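Local coordinates for protein flavin adenine dinucleotide synthase (Saccharomyces cerevisiae, PDB 2WSI) that catalyses the adenylation of flavin mononucleotide with ATP, which yields flavin adenine dinucleotide (FAD) and diphosphate, at residues Ser43-Arg48 / Met189-Leu194; Val105-Glu110 / Ala145-Asp150; Gln179-Asp182 / Asp187-Arg190. One frame throughout, in Å; residues are numbered along the deposited sequence.

Contact 1 (Ser43-Arg48 / Met189-Leu194); sequences SEIFVR and MRLQPL. With FAD (flavin-adenine dinucleotide), chain C.
Ile-45 and Leu-191 meet methyl to methyl. CG2 of Ile-45 lies 3.6 Å from CD1 of Leu-191, and the two side chains run alongside each other in opposite senses. CG2 is anti to the backbone N of Ile-45, while the longer branch, CG1 to CD1, runs beside that nitrogen. This second branch reaches Pro-193, with Ile-45 CD1 4.3 Å from Pro-193 CG. One isoleucine thus spans two alternate residues of the 189-194 segment. Met-189 extends the same row. Its methyl CE is 3.9 Å from NH2 of Arg-48, and its side chain lies roughly perpendicular to the extended arginine. Arg-190, between Met-189 and Leu-191, serves the other side of the strand. Its guanidinium lies with one face over the flavin, NH1 being 3.3 Å from FAD C4. A leucine in place of Arg-190 would probably leave the flavin carbonyl at C4 and O4 without the guanidinium that lies against it. Trp-49 and Val-162 also touch Leu-191. This is helix-on-sheet packing of an alpha/beta fold, consistent with the PAPS reductase family: the end of helix 25-45 packs against one face of strand 189-191, and the flavin ring lies beside Arg-190 on the other.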
# COMPACT_ATOMS: atom_id res chain seq x y z
N SER A 43 -4.78 0.68 -19.02
CA SER A 43 -4.48 0.25 -20.38
C SER A 43 -4.19 -1.23 -20.53
O SER A 43 -4.33 -1.74 -21.63
CB SER A 43 -3.21 0.95 -20.91
OG SER A 43 -3.48 2.29 -21.27
N GLU A 44 -3.69 -1.89 -19.49
CA GLU A 44 -3.29 -3.30 -19.61
C GLU A 44 -4.04 -4.25 -18.70
O GLU A 44 -4.15 -5.43 -19.00
CB GLU A 44 -1.79 -3.46 -19.34
CG GLU A 44 -0.91 -2.96 -20.46
CD GLU A 44 0.56 -3.02 -20.07
OE1 GLU A 44 1.03 -4.14 -19.76
OE2 GLU A 44 1.24 -1.97 -20.08
N ILE A 45 -4.56 -3.76 -17.59
CA ILE A 45 -5.17 -4.67 -16.63
C ILE A 45 -6.70 -4.67 -16.67
O ILE A 45 -7.32 -5.72 -16.83
CB ILE A 45 -4.63 -4.36 -15.23
CG1 ILE A 45 -3.12 -4.67 -15.24
CG2 ILE A 45 -5.34 -5.18 -14.20
CD1 ILE A 45 -2.37 -4.20 -13.99
N PHE A 46 -7.30 -3.50 -16.49
CA PHE A 46 -8.75 -3.43 -16.45
C PHE A 46 -9.35 -3.71 -17.82
O PHE A 46 -10.55 -3.99 -17.93
CB PHE A 46 -9.24 -2.07 -15.96
CG PHE A 46 -8.88 -1.76 -14.50
CD1 PHE A 46 -8.39 -2.74 -13.66
CD2 PHE A 46 -9.10 -0.49 -13.98
CE1 PHE A 46 -8.07 -2.45 -12.33
CE2 PHE A 46 -8.81 -0.20 -12.66
CZ PHE A 46 -8.28 -1.18 -11.84
N VAL A 47 -8.54 -3.66 -18.86
CA VAL A 47 -9.07 -3.95 -20.19
C VAL A 47 -9.28 -5.47 -20.31
O VAL A 47 -10.15 -5.96 -21.06
CB VAL A 47 -8.08 -3.41 -21.24
CG1 VAL A 47 -8.23 -4.13 -22.57
CG2 VAL A 47 -8.26 -1.88 -21.37
N ARG A 48 -8.51 -6.22 -19.53
CA ARG A 48 -8.53 -7.67 -19.65
C ARG A 48 -9.30 -8.39 -18.55
O ARG A 48 -9.90 -9.44 -18.79
CB ARG A 48 -7.08 -8.14 -19.69
CG ARG A 48 -6.90 -9.61 -19.82
CD ARG A 48 -5.45 -9.88 -20.09
NE ARG A 48 -5.15 -11.29 -20.22
CZ ARG A 48 -3.92 -11.77 -20.37
NH1 ARG A 48 -2.88 -10.93 -20.39
NH2 ARG A 48 -3.74 -13.07 -20.47
N MET A 189 -2.78 -14.83 -12.25
CA MET A 189 -1.90 -13.80 -12.80
C MET A 189 -1.53 -12.84 -11.70
O MET A 189 -2.41 -12.33 -11.00
CB MET A 189 -2.60 -13.03 -13.94
CG MET A 189 -1.62 -12.16 -14.74
SD MET A 189 -0.50 -13.17 -15.81
CE MET A 189 -1.59 -13.31 -17.24
N ARG A 190 -0.23 -12.59 -11.56
CA ARG A 190 0.24 -11.56 -10.64
C ARG A 190 0.16 -10.19 -11.34
O ARG A 190 0.65 -10.03 -12.47
CB ARG A 190 1.68 -11.83 -10.21
CG ARG A 190 1.85 -13.14 -9.47
CD ARG A 190 3.31 -13.31 -8.98
NE ARG A 190 4.14 -13.88 -10.04
CZ ARG A 190 5.45 -14.11 -9.91
NH1 ARG A 190 6.07 -13.82 -8.78
NH2 ARG A 190 6.13 -14.65 -10.93
N LEU A 191 -0.48 -9.25 -10.66
CA LEU A 191 -0.61 -7.88 -11.13
C LEU A 191 0.22 -7.02 -10.17
O LEU A 191 -0.14 -6.88 -9.00
CB LEU A 191 -2.09 -7.43 -11.09
CG LEU A 191 -3.07 -8.32 -11.86
CD1 LEU A 191 -4.50 -7.73 -11.76
CD2 LEU A 191 -2.62 -8.47 -13.35
N GLN A 192 1.29 -6.44 -10.69
CA GLN A 192 2.35 -5.84 -9.86
C GLN A 192 2.68 -4.45 -10.43
O GLN A 192 3.79 -4.21 -10.93
CB GLN A 192 3.59 -6.77 -9.89
CG GLN A 192 3.29 -8.12 -9.25
CD GLN A 192 4.40 -9.16 -9.39
OE1 GLN A 192 5.02 -9.32 -10.46
NE2 GLN A 192 4.60 -9.92 -8.35
N PRO A 193 1.70 -3.54 -10.38
CA PRO A 193 1.88 -2.24 -11.04
C PRO A 193 2.66 -1.21 -10.22
O PRO A 193 2.85 -0.11 -10.72
CB PRO A 193 0.45 -1.74 -11.26
CG PRO A 193 -0.46 -2.67 -10.41
CD PRO A 193 0.40 -3.65 -9.70
N LEU A 194 3.08 -1.56 -9.00
CA LEU A 194 3.89 -0.66 -8.17
C LEU A 194 5.39 -0.94 -8.30
O LEU A 194 6.20 -0.39 -7.56
CB LEU A 194 3.48 -0.82 -6.68
CG LEU A 194 3.58 0.47 -5.86
CD1 LEU A 194 2.56 1.47 -6.31
CD2 LEU A 194 3.42 0.21 -4.35
PA FAD C . 5.86 -8.58 1.10
O1A FAD C . 6.15 -8.15 2.52
O2A FAD C . 5.63 -10.06 1.01
O5B FAD C . 4.65 -7.74 0.41
C5B FAD C . 4.53 -7.77 -1.00
C4B FAD C . 3.05 -7.66 -1.36
O4B FAD C . 2.42 -8.91 -1.16
C3B FAD C . 2.32 -6.68 -0.47
O3B FAD C . 2.36 -5.37 -1.00
C2B FAD C . 0.91 -7.24 -0.48
O2B FAD C . 0.20 -6.81 -1.63
C1B FAD C . 1.15 -8.72 -0.57
N9A FAD C . 1.16 -9.28 0.79
C8A FAD C . 2.24 -9.51 1.60
N7A FAD C . 1.80 -10.05 2.77
C5A FAD C . 0.44 -10.13 2.70
C6A FAD C . -0.52 -10.58 3.58
N6A FAD C . -0.21 -11.07 4.80
N1A FAD C . -1.82 -10.56 3.19
C2A FAD C . -2.21 -10.09 1.95
N3A FAD C . -1.25 -9.61 1.08
C4A FAD C . 0.05 -9.67 1.46
N1 FAD C . 6.97 -15.58 -5.14
C2 FAD C . 7.48 -16.40 -6.12
O2 FAD C . 8.67 -16.72 -6.10
N3 FAD C . 6.66 -16.87 -7.11
C4 FAD C . 5.32 -16.54 -7.14
O4 FAD C . 4.65 -16.99 -8.07
C4X FAD C . 4.80 -15.70 -6.15
N5 FAD C . 3.46 -15.33 -6.13
C5X FAD C . 2.96 -14.50 -5.15
C6 FAD C . 1.62 -14.13 -5.13
C7 FAD C . 1.14 -13.31 -4.10
C7M FAD C . -0.30 -12.90 -4.04
C8 FAD C . 2.01 -12.86 -3.12
C8M FAD C . 1.52 -11.96 -2.02
C9 FAD C . 3.34 -13.23 -3.15
C9A FAD C . 3.82 -14.05 -4.15
N10 FAD C . 5.15 -14.42 -4.14
C10 FAD C . 5.64 -15.22 -5.15
C1' FAD C . 6.07 -13.89 -3.07
C2' FAD C . 6.67 -12.53 -3.50
O2' FAD C . 7.26 -12.56 -4.77
C3' FAD C . 7.70 -12.00 -2.50
O3' FAD C . 8.87 -12.77 -2.58
C4' FAD C . 7.15 -12.03 -1.09
O4' FAD C . 5.85 -11.48 -1.05
C5' FAD C . 8.04 -11.22 -0.14
O5' FAD C . 8.41 -10.02 -0.78
P FAD C . 8.46 -8.63 0.04
O1P FAD C . 8.95 -8.89 1.44
O2P FAD C . 9.23 -7.59 -0.73
O3P FAD C . 6.98 -8.04 0.11

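Contact 2 (Val105-Glu110 / Ala145-Asp150); sequences VFIDQE and ADAFRD. With FAD (flavin-adenine dinucleotide), chain C.
Ile-107 meets both the helix and the adenine. Its CB lies 3.7 Å from FAD N1A, close to the base that its backbone holds. From there the side chain forks. CG2, anti to the backbone N, is 3.6 Å from CB of Ala-147. CG1 takes the other branch and comes within 3.7 Å of CE1 of Phe-148. The tip, CD1, reaches back to Ala-147 CB and also stands above the rim of one face of the Phe-148 ring. The opposite face of that ring receives the flavin methyl C7M, 3.7 Å from Phe-148 CZ. Phe-148 therefore sits between isoleucine and flavin. CG1 of Val-105 adds a further contact, 3.9 Å from Phe-148 CE2. The main chain of Ile-107 reads the adenine through two nearly straight bonds: its N donates to FAD N1A (2.9 Å, 170° at the hydrogen), and FAD N6A donates to its O (2.9 Å). This pairing suits adenine, which offers an acceptor beside an amino donor. In the fold, the C-terminal end of strand 102-106 lies between strands 56-59 and 129-133. Helix 144-154 packs over this end, with Phe-148 also touching Ser-59 of strand 56-59.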
# COMPACT_ATOMS: atom_id res chain seq x y z
N VAL A 105 -8.06 -9.62 -0.24
CA VAL A 105 -7.60 -10.79 0.51
C VAL A 105 -6.51 -10.38 1.46
O VAL A 105 -5.57 -9.71 1.04
CB VAL A 105 -7.08 -11.91 -0.43
CG1 VAL A 105 -6.21 -11.34 -1.52
CG2 VAL A 105 -6.28 -12.95 0.38
N PHE A 106 -6.63 -10.78 2.73
CA PHE A 106 -5.64 -10.49 3.75
C PHE A 106 -5.25 -11.80 4.39
O PHE A 106 -6.10 -12.51 4.92
CB PHE A 106 -6.21 -9.57 4.84
CG PHE A 106 -5.27 -9.37 6.02
CD1 PHE A 106 -3.91 -9.15 5.82
CD2 PHE A 106 -5.76 -9.39 7.33
CE1 PHE A 106 -3.05 -8.96 6.89
CE2 PHE A 106 -4.89 -9.20 8.42
CZ PHE A 106 -3.54 -8.99 8.19
N ILE A 107 -3.96 -12.13 4.36
CA ILE A 107 -3.53 -13.34 5.04
C ILE A 107 -3.12 -12.96 6.45
O ILE A 107 -2.12 -12.26 6.65
CB ILE A 107 -2.43 -14.09 4.29
CG1 ILE A 107 -2.85 -14.35 2.83
CG2 ILE A 107 -2.11 -15.42 5.01
CD1 ILE A 107 -4.20 -15.12 2.69
N ASP A 108 -3.93 -13.38 7.43
CA ASP A 108 -3.64 -13.12 8.83
C ASP A 108 -2.85 -14.28 9.41
O ASP A 108 -3.19 -15.44 9.18
CB ASP A 108 -4.95 -12.95 9.60
CG ASP A 108 -4.75 -12.33 10.97
OD1 ASP A 108 -3.74 -11.62 11.17
OD2 ASP A 108 -5.62 -12.53 11.85
N GLN A 109 -1.80 -13.98 10.17
CA GLN A 109 -0.92 -15.01 10.71
C GLN A 109 -0.76 -14.85 12.22
O GLN A 109 -1.15 -13.83 12.78
CB GLN A 109 0.42 -14.94 9.98
CG GLN A 109 0.23 -14.83 8.46
CD GLN A 109 1.54 -14.65 7.69
OE1 GLN A 109 2.09 -13.55 7.62
NE2 GLN A 109 2.02 -15.73 7.10
N GLU A 110 -0.20 -15.86 12.89
CA GLU A 110 -0.09 -15.80 14.35
C GLU A 110 0.83 -14.66 14.77
O GLU A 110 0.62 -14.03 15.80
CB GLU A 110 0.42 -17.12 14.95
CG GLU A 110 -0.69 -18.12 15.29
CD GLU A 110 -1.50 -17.74 16.54
OE1 GLU A 110 -1.06 -16.86 17.32
OE2 GLU A 110 -2.59 -18.33 16.73
N ALA A 145 2.30 -19.20 -0.15
CA ALA A 145 1.84 -20.02 -1.25
C ALA A 145 0.63 -20.89 -0.86
O ALA A 145 -0.32 -21.02 -1.63
CB ALA A 145 2.99 -20.91 -1.76
N ASP A 146 0.65 -21.47 0.34
CA ASP A 146 -0.43 -22.37 0.74
C ASP A 146 -1.67 -21.56 1.11
O ASP A 146 -2.80 -21.95 0.80
CB ASP A 146 -0.00 -23.27 1.91
CG ASP A 146 1.20 -24.16 1.56
OD1 ASP A 146 1.23 -24.78 0.48
OD2 ASP A 146 2.13 -24.24 2.40
N ALA A 147 -1.47 -20.45 1.79
CA ALA A 147 -2.57 -19.55 2.11
C ALA A 147 -3.34 -19.16 0.83
O ALA A 147 -4.58 -19.13 0.81
CB ALA A 147 -2.05 -18.30 2.82
N PHE A 148 -2.61 -18.86 -0.24
CA PHE A 148 -3.30 -18.48 -1.47
C PHE A 148 -3.87 -19.69 -2.19
O PHE A 148 -4.90 -19.58 -2.87
CB PHE A 148 -2.40 -17.62 -2.38
CG PHE A 148 -2.41 -16.17 -1.98
CD1 PHE A 148 -1.52 -15.70 -1.02
CD2 PHE A 148 -3.34 -15.29 -2.53
CE1 PHE A 148 -1.56 -14.37 -0.60
CE2 PHE A 148 -3.38 -13.95 -2.12
CZ PHE A 148 -2.47 -13.49 -1.16
N ARG A 149 -3.26 -20.85 -2.01
CA ARG A 149 -3.82 -22.04 -2.64
C ARG A 149 -5.20 -22.28 -2.05
O ARG A 149 -6.14 -22.56 -2.79
CB ARG A 149 -2.93 -23.27 -2.46
CG ARG A 149 -3.39 -24.45 -3.31
CD ARG A 149 -2.51 -25.67 -3.10
NE ARG A 149 -1.12 -25.27 -2.86
CZ ARG A 149 -0.26 -24.96 -3.82
NH1 ARG A 149 -0.63 -25.00 -5.10
NH2 ARG A 149 0.98 -24.60 -3.50
N ASP A 150 -5.32 -22.13 -0.73
CA ASP A 150 -6.61 -22.33 -0.07
C ASP A 150 -7.61 -21.28 -0.54
O ASP A 150 -8.76 -21.61 -0.78
CB ASP A 150 -6.49 -22.25 1.45
CG ASP A 150 -5.67 -23.39 2.04
OD1 ASP A 150 -5.48 -24.42 1.36
OD2 ASP A 150 -5.22 -23.25 3.21
PA FAD C . 5.86 -8.58 1.10
O1A FAD C . 6.15 -8.15 2.52
O2A FAD C . 5.63 -10.06 1.01
O5B FAD C . 4.65 -7.74 0.41
C5B FAD C . 4.53 -7.77 -1.00
C4B FAD C . 3.05 -7.66 -1.36
O4B FAD C . 2.42 -8.91 -1.16
C3B FAD C . 2.32 -6.68 -0.47
O3B FAD C . 2.36 -5.37 -1.00
C2B FAD C . 0.91 -7.24 -0.48
O2B FAD C . 0.20 -6.81 -1.63
C1B FAD C . 1.15 -8.72 -0.57
N9A FAD C . 1.16 -9.28 0.79
C8A FAD C . 2.24 -9.51 1.60
N7A FAD C . 1.80 -10.05 2.77
C5A FAD C . 0.44 -10.13 2.70
C6A FAD C . -0.52 -10.58 3.58
N6A FAD C . -0.21 -11.07 4.80
N1A FAD C . -1.82 -10.56 3.19
C2A FAD C . -2.21 -10.09 1.95
N3A FAD C . -1.25 -9.61 1.08
C4A FAD C . 0.05 -9.67 1.46
N1 FAD C . 6.97 -15.58 -5.14
C2 FAD C . 7.48 -16.40 -6.12
O2 FAD C . 8.67 -16.72 -6.10
N3 FAD C . 6.66 -16.87 -7.11
C4 FAD C . 5.32 -16.54 -7.14
O4 FAD C . 4.65 -16.99 -8.07
C4X FAD C . 4.80 -15.70 -6.15
N5 FAD C . 3.46 -15.33 -6.13
C5X FAD C . 2.96 -14.50 -5.15
C6 FAD C . 1.62 -14.13 -5.13
C7 FAD C . 1.14 -13.31 -4.10
C7M FAD C . -0.30 -12.90 -4.04
C8 FAD C . 2.01 -12.86 -3.12
C8M FAD C . 1.52 -11.96 -2.02
C9 FAD C . 3.34 -13.23 -3.15
C9A FAD C . 3.82 -14.05 -4.15
N10 FAD C . 5.15 -14.42 -4.14
C10 FAD C . 5.64 -15.22 -5.15
C1' FAD C . 6.07 -13.89 -3.07
C2' FAD C . 6.67 -12.53 -3.50
O2' FAD C . 7.26 -12.56 -4.77
C3' FAD C . 7.70 -12.00 -2.50
O3' FAD C . 8.87 -12.77 -2.58
C4' FAD C . 7.15 -12.03 -1.09
O4' FAD C . 5.85 -11.48 -1.05
C5' FAD C . 8.04 -11.22 -0.14
O5' FAD C . 8.41 -10.02 -0.78
P FAD C . 8.46 -8.63 0.04
O1P FAD C . 8.95 -8.89 1.44
O2P FAD C . 9.23 -7.59 -0.73
O3P FAD C . 6.98 -8.04 0.11

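Contact 3 (Gln179-Asp182 / Asp187-Arg190); sequences QRTD and DFMR. With FAD (flavin-adenine dinucleotide), chain C.
Gln-179 and Arg-190 form an antiparallel hydrogen-bonded pair in the beta hairpin of strands 178-180 and 189-191. Gln-179 N donates to Arg-190 O at 3.0 Å, and Arg-190 N returns a bond to Gln-179 O. Arg-180 and Met-189 follow as a non-hydrogen-bonded pair. Beyond them Thr-181 N donates to Phe-188 O, so the backbone link outlasts the strand. The carbonyl O of Arg-180 is gripped side-on by Arg-190, through NE at 3.2 Å and NH2 at 2.9 Å. The NH2 donor is tilted only slightly from the carbonyl plane, but NE comes in above it. The bend at chi3 (-85°) turns the guanidinium to this oxygen. The Gln-179 amide stacks on one guanidinium face, and FAD O4 lies over the centre of the other. In that amide OE1 accepts from Lys-176 N, and NE2 donates to Ala-174 O. Asp-182 holds the flavin edge: its N donates to FAD O4, and OD2 accepts from FAD N3 at 2.6 Å. A water joins OD2 to Arg-190 NH1. OD2 and Arg-190 NH2 also form a long ion pair, through charge alone. At the outer end, Arg-180 NH1 makes a salt bridge with Asp-187 OD1, its hydrogen bond weak. Thr-181 OG1 is bonded to Pro-186 O, and a water donates to OG1. Thr-181 CG2 makes a CH-pi contact, 3.7 Å from the centroid of the Phe-188 ring and 15° off its normal.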
# COMPACT_ATOMS: atom_id res chain seq x y z
N GLN A 179 2.34 -10.89 -14.77
CA GLN A 179 3.23 -12.04 -14.70
C GLN A 179 2.51 -13.25 -14.10
O GLN A 179 1.86 -13.14 -13.07
CB GLN A 179 4.44 -11.66 -13.82
CG GLN A 179 5.55 -12.66 -13.81
CD GLN A 179 6.75 -12.17 -13.02
OE1 GLN A 179 6.63 -11.30 -12.17
NE2 GLN A 179 7.92 -12.72 -13.32
N ARG A 180 2.66 -14.40 -14.73
CA ARG A 180 2.13 -15.65 -14.17
C ARG A 180 2.85 -16.01 -12.88
O ARG A 180 4.00 -15.61 -12.68
CB ARG A 180 2.29 -16.80 -15.17
CG ARG A 180 1.24 -16.77 -16.27
CD ARG A 180 -0.15 -17.11 -15.71
NE ARG A 180 -1.20 -16.82 -16.68
CZ ARG A 180 -2.51 -16.86 -16.44
NH1 ARG A 180 -2.96 -17.21 -15.24
NH2 ARG A 180 -3.38 -16.56 -17.41
N THR A 181 2.18 -16.71 -11.98
CA THR A 181 2.86 -17.21 -10.79
C THR A 181 3.81 -18.30 -11.22
O THR A 181 3.68 -18.81 -12.32
CB THR A 181 1.91 -17.81 -9.79
OG1 THR A 181 1.05 -18.73 -10.48
CG2 THR A 181 1.08 -16.69 -9.09
N ASP A 182 4.78 -18.63 -10.36
CA ASP A 182 5.73 -19.72 -10.63
C ASP A 182 5.04 -21.04 -10.28
O ASP A 182 3.90 -21.05 -9.80
CB ASP A 182 7.04 -19.54 -9.84
CG ASP A 182 7.80 -18.27 -10.21
OD1 ASP A 182 8.27 -18.13 -11.36
OD2 ASP A 182 7.94 -17.39 -9.34
N ASP A 187 -1.97 -21.40 -9.87
CA ASP A 187 -1.99 -20.59 -11.09
C ASP A 187 -2.96 -19.41 -10.98
O ASP A 187 -4.16 -19.59 -10.87
CB ASP A 187 -2.38 -21.47 -12.30
CG ASP A 187 -2.18 -20.74 -13.66
OD1 ASP A 187 -1.74 -19.57 -13.69
OD2 ASP A 187 -2.48 -21.36 -14.71
N PHE A 188 -2.42 -18.20 -10.99
CA PHE A 188 -3.22 -17.00 -11.24
C PHE A 188 -2.25 -15.95 -11.77
O PHE A 188 -1.04 -16.17 -11.78
CB PHE A 188 -3.94 -16.48 -9.99
CG PHE A 188 -3.03 -16.22 -8.80
CD1 PHE A 188 -2.35 -15.03 -8.68
CD2 PHE A 188 -2.91 -17.17 -7.78
CE1 PHE A 188 -1.51 -14.79 -7.58
CE2 PHE A 188 -2.09 -16.94 -6.68
CZ PHE A 188 -1.40 -15.74 -6.56
N MET A 189 -2.78 -14.83 -12.25
CA MET A 189 -1.90 -13.80 -12.80
C MET A 189 -1.53 -12.84 -11.70
O MET A 189 -2.41 -12.33 -11.00
CB MET A 189 -2.60 -13.03 -13.94
CG MET A 189 -1.62 -12.16 -14.74
SD MET A 189 -0.50 -13.17 -15.81
CE MET A 189 -1.59 -13.31 -17.24
N ARG A 190 -0.23 -12.59 -11.56
CA ARG A 190 0.24 -11.56 -10.64
C ARG A 190 0.16 -10.19 -11.34
O ARG A 190 0.65 -10.03 -12.47
CB ARG A 190 1.68 -11.83 -10.21
CG ARG A 190 1.85 -13.14 -9.47
CD ARG A 190 3.31 -13.31 -8.98
NE ARG A 190 4.14 -13.88 -10.04
CZ ARG A 190 5.45 -14.11 -9.91
NH1 ARG A 190 6.07 -13.82 -8.78
NH2 ARG A 190 6.13 -14.65 -10.93
PA FAD C . 5.86 -8.58 1.10
O1A FAD C . 6.15 -8.15 2.52
O2A FAD C . 5.63 -10.06 1.01
O5B FAD C . 4.65 -7.74 0.41
C5B FAD C . 4.53 -7.77 -1.00
C4B FAD C . 3.05 -7.66 -1.36
O4B FAD C . 2.42 -8.91 -1.16
C3B FAD C . 2.32 -6.68 -0.47
O3B FAD C . 2.36 -5.37 -1.00
C2B FAD C . 0.91 -7.24 -0.48
O2B FAD C . 0.20 -6.81 -1.63
C1B FAD C . 1.15 -8.72 -0.57
N9A FAD C . 1.16 -9.28 0.79
C8A FAD C . 2.24 -9.51 1.60
N7A FAD C . 1.80 -10.05 2.77
C5A FAD C . 0.44 -10.13 2.70
C6A FAD C . -0.52 -10.58 3.58
N6A FAD C . -0.21 -11.07 4.80
N1A FAD C . -1.82 -10.56 3.19
C2A FAD C . -2.21 -10.09 1.95
N3A FAD C . -1.25 -9.61 1.08
C4A FAD C . 0.05 -9.67 1.46
N1 FAD C . 6.97 -15.58 -5.14
C2 FAD C . 7.48 -16.40 -6.12
O2 FAD C . 8.67 -16.72 -6.10
N3 FAD C . 6.66 -16.87 -7.11
C4 FAD C . 5.32 -16.54 -7.14
O4 FAD C . 4.65 -16.99 -8.07
C4X FAD C . 4.80 -15.70 -6.15
N5 FAD C . 3.46 -15.33 -6.13
C5X FAD C . 2.96 -14.50 -5.15
C6 FAD C . 1.62 -14.13 -5.13
C7 FAD C . 1.14 -13.31 -4.10
C7M FAD C . -0.30 -12.90 -4.04
C8 FAD C . 2.01 -12.86 -3.12
C8M FAD C . 1.52 -11.96 -2.02
C9 FAD C . 3.34 -13.23 -3.15
C9A FAD C . 3.82 -14.05 -4.15
N10 FAD C . 5.15 -14.42 -4.14
C10 FAD C . 5.64 -15.22 -5.15
C1' FAD C . 6.07 -13.89 -3.07
C2' FAD C . 6.67 -12.53 -3.50
O2' FAD C . 7.26 -12.56 -4.77
C3' FAD C . 7.70 -12.00 -2.50
O3' FAD C . 8.87 -12.77 -2.58
C4' FAD C . 7.15 -12.03 -1.09
O4' FAD C . 5.85 -11.48 -1.05
C5' FAD C . 8.04 -11.22 -0.14
O5' FAD C . 8.41 -10.02 -0.78
P FAD C . 8.46 -8.63 0.04
O1P FAD C . 8.95 -8.89 1.44
O2P FAD C . 9.23 -7.59 -0.73
O3P FAD C . 6.98 -8.04 0.11
O HOH W 1 1.04 -20.29 -12.63
O HOH W 2 8.95 -14.52 -8.74

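How the contacts relate
All three contacts reach the same mixed sheet and all touch FAD. Contacts 1 and 2 are buried and mainly apolar across their segments, each joining a helix to the sheet. Contact 3 is partly buried and much more polar, since it pairs two neighbouring strands where the sheet ends. Contacts 1 and 3 share Met-189 and Arg-190 on strand 189-191. They use this strand differently: contact 1 packs its side chains, while contact 3 also bonds its backbone. Contact 2 lies apart from contact 1, their centres about 21 Å from each other, but its nearest atoms come within about 4 Å of contact 3 without touching. Contact 2 binds the adenine and touches the flavin methyl, while contact 3 bonds the flavin edge.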